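Local coordinates for protein 6-phosphogluconate dehydrogenase NAD-binding (Dyadobacter fermentans, PDB 4GBJ) that probably acts as an NAD(P)-dependent oxidoreductase of the 6-phosphogluconate and 3-hydroxyisobutyrate dehydrogenase type, at residues R268-R277 and W282-D292. Numbering follows the deposited sequence.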
ATOM      1  N   ARG B 268     -16.309  -4.751   5.968  1.00 19.59           N
ATOM      2  CA  ARG B 268     -16.358  -3.318   6.231  1.00 19.36           C
ATOM      3  C   ARG B 268     -17.534  -2.637   5.484  1.00 18.95           C
ATOM      4  O   ARG B 268     -18.174  -1.754   6.036  1.00 17.98           O
ATOM      5  CB  ARG B 268     -15.068  -2.633   5.815  1.00 18.15           C
ATOM      6  CG  ARG B 268     -13.837  -3.066   6.538  1.00 14.26           C
ATOM      7  CD  ARG B 268     -14.017  -3.001   8.030  1.00 18.41           C
ATOM      8  NE  ARG B 268     -12.752  -3.012   8.751  1.00 22.33           N
ATOM      9  CZ  ARG B 268     -12.633  -3.090  10.074  1.00 27.58           C
ATOM     10  NH1 ARG B 268     -13.702  -3.190  10.838  1.00 20.16           N
ATOM     11  NH2 ARG B 268     -11.436  -3.105  10.638  1.00 24.31           N
ATOM     12  N   PHE B 269     -17.759  -3.009   4.235  1.00 16.75           N
ATOM     13  CA  PHE B 269     -18.871  -2.466   3.440  1.00 18.59           C
ATOM     14  C   PHE B 269     -20.206  -2.919   3.962  1.00 20.94           C
ATOM     15  O   PHE B 269     -21.122  -2.097   4.092  1.00 20.13           O
ATOM     16  CB  PHE B 269     -18.785  -2.830   1.954  1.00 20.14           C
ATOM     17  CG  PHE B 269     -17.707  -2.065   1.227  1.00 21.08           C
ATOM     18  CD1 PHE B 269     -17.778  -0.686   1.100  1.00 22.34           C
ATOM     19  CD2 PHE B 269     -16.566  -2.714   0.755  1.00 21.22           C
ATOM     20  CE1 PHE B 269     -16.733   0.028   0.530  1.00 22.72           C
ATOM     21  CE2 PHE B 269     -15.539  -2.001   0.175  1.00 23.76           C
ATOM     22  CZ  PHE B 269     -15.636  -0.638   0.040  1.00 22.28           C
ATOM     23  N   ILE B 270     -20.338  -4.223   4.279  1.00 19.94           N
ATOM     24  CA  ILE B 270     -21.632  -4.740   4.800  1.00 19.68           C
ATOM     25  C   ILE B 270     -22.005  -3.993   6.115  1.00 22.32           C
ATOM     26  O   ILE B 270     -23.130  -3.505   6.287  1.00 21.80           O
ATOM     27  CB  ILE B 270     -21.576  -6.265   5.008  1.00 21.66           C
ATOM     28  CG1 ILE B 270     -21.419  -6.969   3.631  1.00 20.19           C
ATOM     29  CG2 ILE B 270     -22.830  -6.752   5.701  1.00 21.40           C
ATOM     30  CD1 ILE B 270     -21.109  -8.444   3.728  1.00 17.32           C
ATOM     31  N   SER B 271     -21.045  -3.919   7.032  1.00 19.23           N
ATOM     32  CA  SER B 271     -21.220  -3.232   8.311  1.00 17.46           C
ATOM     33  C   SER B 271     -21.469  -1.739   8.105  1.00 22.46           C
ATOM     34  O   SER B 271     -22.331  -1.172   8.780  1.00 22.78           O
ATOM     35  CB  SER B 271     -20.031  -3.461   9.244  1.00 17.66           C
ATOM     36  OG  SER B 271     -20.345  -2.928  10.519  1.00 30.76           O
ATOM     37  N   GLY B 272     -20.774  -1.117   7.143  1.00 19.05           N
ATOM     38  CA  GLY B 272     -21.000   0.281   6.848  1.00 17.57           C
ATOM     39  C   GLY B 272     -22.402   0.558   6.340  1.00 22.45           C
ATOM     40  O   GLY B 272     -22.988   1.603   6.643  1.00 20.66           O
ATOM     41  N   LEU B 273     -22.944  -0.353   5.526  1.00 19.72           N
ATOM     42  CA  LEU B 273     -24.331  -0.225   5.077  1.00 20.20           C
ATOM     43  C   LEU B 273     -25.289  -0.405   6.270  1.00 22.30           C
ATOM     44  O   LEU B 273     -26.297   0.298   6.366  1.00 22.40           O
ATOM     45  CB  LEU B 273     -24.625  -1.230   3.972  1.00 21.21           C
ATOM     46  CG  LEU B 273     -24.000  -0.928   2.610  1.00 25.72           C
ATOM     47  CD1 LEU B 273     -24.191  -2.129   1.684  1.00 27.48           C
ATOM     48  CD2 LEU B 273     -24.583   0.369   1.981  1.00 26.16           C
ATOM     49  N   ALA B 274     -24.982  -1.292   7.204  1.00 19.27           N
ATOM     50  CA  ALA B 274     -25.812  -1.429   8.423  1.00 20.18           C
ATOM     51  C   ALA B 274     -25.793  -0.103   9.208  1.00 26.33           C
ATOM     52  O   ALA B 274     -26.768   0.210   9.876  1.00 26.49           O
ATOM     53  CB  ALA B 274     -25.313  -2.563   9.323  1.00 20.46           C
ATOM     54  N   LYS B 275     -24.695   0.678   9.088  1.00 22.47           N
ATOM     55  CA  LYS B 275     -24.526   1.975   9.753  1.00 23.16           C
ATOM     56  C   LYS B 275     -25.002   3.198   8.952  1.00 28.01           C
ATOM     57  O   LYS B 275     -24.838   4.313   9.423  1.00 27.28           O
ATOM     58  CB  LYS B 275     -23.066   2.147  10.123  1.00 25.59           C
ATOM     59  CG  LYS B 275     -22.676   1.114  11.205  1.00 27.29           C
ATOM     60  CD  LYS B 275     -21.308   1.310  11.711  1.00 45.63           C
ATOM     61  CE  LYS B 275     -21.129   0.608  13.044  1.00 58.06           C
ATOM     62  NZ  LYS B 275     -21.286  -0.845  12.915  1.00 44.75           N
ATOM     63  N   GLY B 276     -25.655   3.000   7.806  1.00 22.93           N
ATOM     64  CA  GLY B 276     -26.222   4.103   7.046  1.00 22.04           C
ATOM     65  C   GLY B 276     -25.182   4.924   6.303  1.00 26.28           C
ATOM     66  O   GLY B 276     -25.419   6.091   6.004  1.00 24.13           O
ATOM     67  N   ARG B 277     -24.105   4.275   5.864  1.00 20.62           N
ATOM     68  CA  ARG B 277     -23.018   4.933   5.151  1.00 21.99           C
ATOM     69  C   ARG B 277     -23.103   4.822   3.636  1.00 23.46           C
ATOM     70  O   ARG B 277     -22.154   5.197   2.955  1.00 21.92           O
ATOM     71  CB  ARG B 277     -21.677   4.336   5.639  1.00 23.27           C
ATOM     72  CG  ARG B 277     -21.472   4.687   7.096  1.00 20.99           C
ATOM     73  CD  ARG B 277     -20.137   4.277   7.600  1.00 22.42           C
ATOM     74  NE  ARG B 277     -20.036   4.621   9.027  1.00 29.48           N
ATOM     75  CZ  ARG B 277     -19.420   3.894   9.954  1.00 30.78           C
ATOM     76  NH1 ARG B 277     -18.802   2.768   9.624  1.00 22.41           N
ATOM     77  NH2 ARG B 277     -19.426   4.284  11.223  1.00 29.62           N
ATOM     78  N   TRP B 282     -16.505   5.452  -1.061  1.00 25.06           N
ATOM     79  CA  TRP B 282     -16.095   4.073  -0.782  1.00 25.29           C
ATOM     80  C   TRP B 282     -14.901   4.023   0.171  1.00 25.40           C
ATOM     81  O   TRP B 282     -14.774   3.045   0.876  1.00 23.59           O
ATOM     82  CB  TRP B 282     -15.803   3.301  -2.067  1.00 25.73           C
ATOM     83  CG  TRP B 282     -14.457   3.575  -2.653  1.00 28.31           C
ATOM     84  CD1 TRP B 282     -13.982   4.770  -3.112  1.00 31.51           C
ATOM     85  CD2 TRP B 282     -13.483   2.590  -3.011  1.00 28.28           C
ATOM     86  NE1 TRP B 282     -12.744   4.595  -3.676  1.00 31.80           N
ATOM     87  CE2 TRP B 282     -12.417   3.266  -3.642  1.00 32.76           C
ATOM     88  CE3 TRP B 282     -13.401   1.198  -2.850  1.00 29.64           C
ATOM     89  CZ2 TRP B 282     -11.273   2.602  -4.109  1.00 32.04           C
ATOM     90  CZ3 TRP B 282     -12.252   0.545  -3.267  1.00 31.97           C
ATOM     91  CH2 TRP B 282     -11.186   1.255  -3.858  1.00 33.49           C
ATOM     92  N   GLY B 283     -14.115   5.100   0.264  1.00 20.66           N
ATOM     93  CA  GLY B 283     -13.046   5.232   1.243  1.00 20.16           C
ATOM     94  C   GLY B 283     -13.514   5.057   2.675  1.00 24.42           C
ATOM     95  O   GLY B 283     -12.721   4.714   3.557  1.00 22.80           O
ATOM     96  N   ALA B 284     -14.827   5.297   2.941  1.00 24.37           N
ATOM     97  CA  ALA B 284     -15.383   5.155   4.286  1.00 23.45           C
ATOM     98  C   ALA B 284     -15.333   3.736   4.793  1.00 22.99           C
ATOM     99  O   ALA B 284     -15.640   3.524   5.947  1.00 21.57           O
ATOM    100  CB  ALA B 284     -16.817   5.678   4.317  1.00 25.25           C
ATOM    101  N   LEU B 285     -14.857   2.745   4.004  1.00 22.60           N
ATOM    102  CA  LEU B 285     -14.657   1.398   4.549  1.00 22.89           C
ATOM    103  C   LEU B 285     -13.680   1.514   5.750  1.00 24.34           C
ATOM    104  O   LEU B 285     -13.749   0.715   6.708  1.00 23.22           O
ATOM    105  CB  LEU B 285     -14.127   0.412   3.476  1.00 22.52           C
ATOM    106  CG  LEU B 285     -12.659   0.601   3.046  1.00 26.67           C
ATOM    107  CD1 LEU B 285     -11.692  -0.171   3.931  1.00 26.64           C
ATOM    108  CD2 LEU B 285     -12.471   0.209   1.592  1.00 26.20           C
ATOM    109  N   ALA B 286     -12.758   2.511   5.687  1.00 20.42           N
ATOM    110  CA  ALA B 286     -11.750   2.735   6.728  1.00 21.88           C
ATOM    111  C   ALA B 286     -12.344   3.154   8.100  1.00 26.98           C
ATOM    112  O   ALA B 286     -11.623   3.060   9.105  1.00 25.46           O
ATOM    113  CB  ALA B 286     -10.724   3.757   6.264  1.00 23.11           C
ATOM    114  N   LEU B 287     -13.634   3.589   8.147  1.00 22.82           N
ATOM    115  CA  LEU B 287     -14.336   3.897   9.388  1.00 23.32           C
ATOM    116  C   LEU B 287     -14.591   2.696  10.230  1.00 26.38           C
ATOM    117  O   LEU B 287     -14.807   2.881  11.419  1.00 24.39           O
ATOM    118  CB  LEU B 287     -15.688   4.613   9.162  1.00 24.01           C
ATOM    119  CG  LEU B 287     -15.627   6.084   8.894  1.00 30.18           C
ATOM    120  CD1 LEU B 287     -17.021   6.644   8.674  1.00 30.94           C
ATOM    121  CD2 LEU B 287     -14.997   6.845  10.094  1.00 32.61           C
ATOM    122  N   GLY B 288     -14.588   1.482   9.671  1.00 25.07           N
ATOM    123  CA  GLY B 288     -14.818   0.280  10.488  1.00 23.21           C
ATOM    124  C   GLY B 288     -13.820   0.111  11.621  1.00 22.19           C
ATOM    125  O   GLY B 288     -14.171  -0.338  12.711  1.00 23.22           O
ATOM    126  N   ALA B 289     -12.570   0.464  11.374  1.00 20.43           N
ATOM    127  CA  ALA B 289     -11.508   0.353  12.399  1.00 22.80           C
ATOM    128  C   ALA B 289     -11.807   1.304  13.557  1.00 25.11           C
ATOM    129  O   ALA B 289     -11.490   0.972  14.691  1.00 25.11           O
ATOM    130  CB  ALA B 289     -10.139   0.682  11.801  1.00 24.29           C
ATOM    131  N   SER B 290     -12.430   2.481  13.249  1.00 19.10           N
ATOM    132  CA  SER B 290     -12.815   3.496  14.234  1.00 21.43           C
ATOM    133  C   SER B 290     -13.987   2.981  15.042  1.00 27.48           C
ATOM    134  O   SER B 290     -13.955   3.053  16.269  1.00 25.75           O
ATOM    135  CB  SER B 290     -13.147   4.819  13.562  1.00 23.90           C
ATOM    136  OG  SER B 290     -11.978   5.355  12.967  1.00 27.41           O
ATOM    137  N   ASP B 291     -14.966   2.374  14.353  1.00 23.19           N
ATOM    138  CA  ASP B 291     -16.107   1.714  14.995  1.00 23.55           C
ATOM    139  C   ASP B 291     -15.678   0.658  15.989  1.00 25.82           C
ATOM    140  O   ASP B 291     -16.126   0.666  17.112  1.00 26.59           O
ATOM    141  CB  ASP B 291     -17.001   1.038  13.970  1.00 24.67           C
ATOM    142  CG  ASP B 291     -17.615   1.938  12.966  1.00 32.63           C
ATOM    143  OD1 ASP B 291     -17.823   3.135  13.291  1.00 37.60           O
ATOM    144  OD2 ASP B 291     -17.998   1.437  11.875  1.00 30.67           O
ATOM    145  N   ASP B 292     -14.816  -0.238  15.578  1.00 20.55           N
ATOM    146  CA  ASP B 292     -14.321  -1.335  16.428  1.00 19.79           C
ATOM    147  C   ASP B 292     -13.523  -0.882  17.586  1.00 25.71           C
ATOM    148  O   ASP B 292     -13.522  -1.575  18.594  1.00 28.83           O
ATOM    149  CB  ASP B 292     -13.444  -2.311  15.661  1.00 20.45           C
ATOM    150  CG  ASP B 292     -14.140  -3.082  14.579  1.00 31.71           C
ATOM    151  OD1 ASP B 292     -15.373  -3.040  14.536  1.00 27.85           O
ATOM    152  OD2 ASP B 292     -13.441  -3.817  13.828  1.00 38.94           O
TER
HETATM  153  O   HOH W   1     -10.891  -3.089  13.409  1.00 28.48           O
HETATM  154  O   HOH W   2     -18.146  -0.943  10.777  1.00 40.89           O
HETATM  155  O   HOH W   3     -17.757   1.885   7.209  1.00 21.03           O
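Arg277 grips Asp291 end-on, with one guanidinium nitrogen to each carboxylate oxygen, in the all-helical C-terminal domain of this dehydrogenase family. NH1 of Arg277 lies 2.7 Å from OD2 of Asp291. NH2 of Arg277 meets OD1 nearly straight, with an N-H...O angle of 164°. Both oxygens use their syn lone pairs, and the two flat groups are nearly coplanar. CD1 of Leu287 packs over one guanidinium face, and CD of Lys275 over the opposite face. Asp291 OD1 also takes part in a hydrogen bond with Thr296 OG1.

Arg268 makes a second salt bridge, NH1 to OD2 of Asp292, at 3.1 Å. The bond is straight at the nitrogen, but NH1 comes to OD2 from above the carboxylate plane. A bend at chi2 (-52°) lays the Arg268 chain along Leu285 and Gly288, with Gly288 C over its guanidinium face. NH2 of Arg268 forms a salt bridge with OE1 of Glu186, on helix 169-197, its strongest polar partner.

Deeper in, CB of Leu285 makes a CH-pi contact over the Phe269 ring, 4.2 Å from its centroid. CZ of Phe269 reaches the edge of the Trp282 indole.

A Schellman motif ends helix 260-274, with Gly276 as C-prime and Arg277 N bonded to Gly272 O. Water 3 accepts from Arg277 NH1 and donates to Ala284 O at 3.0 Å.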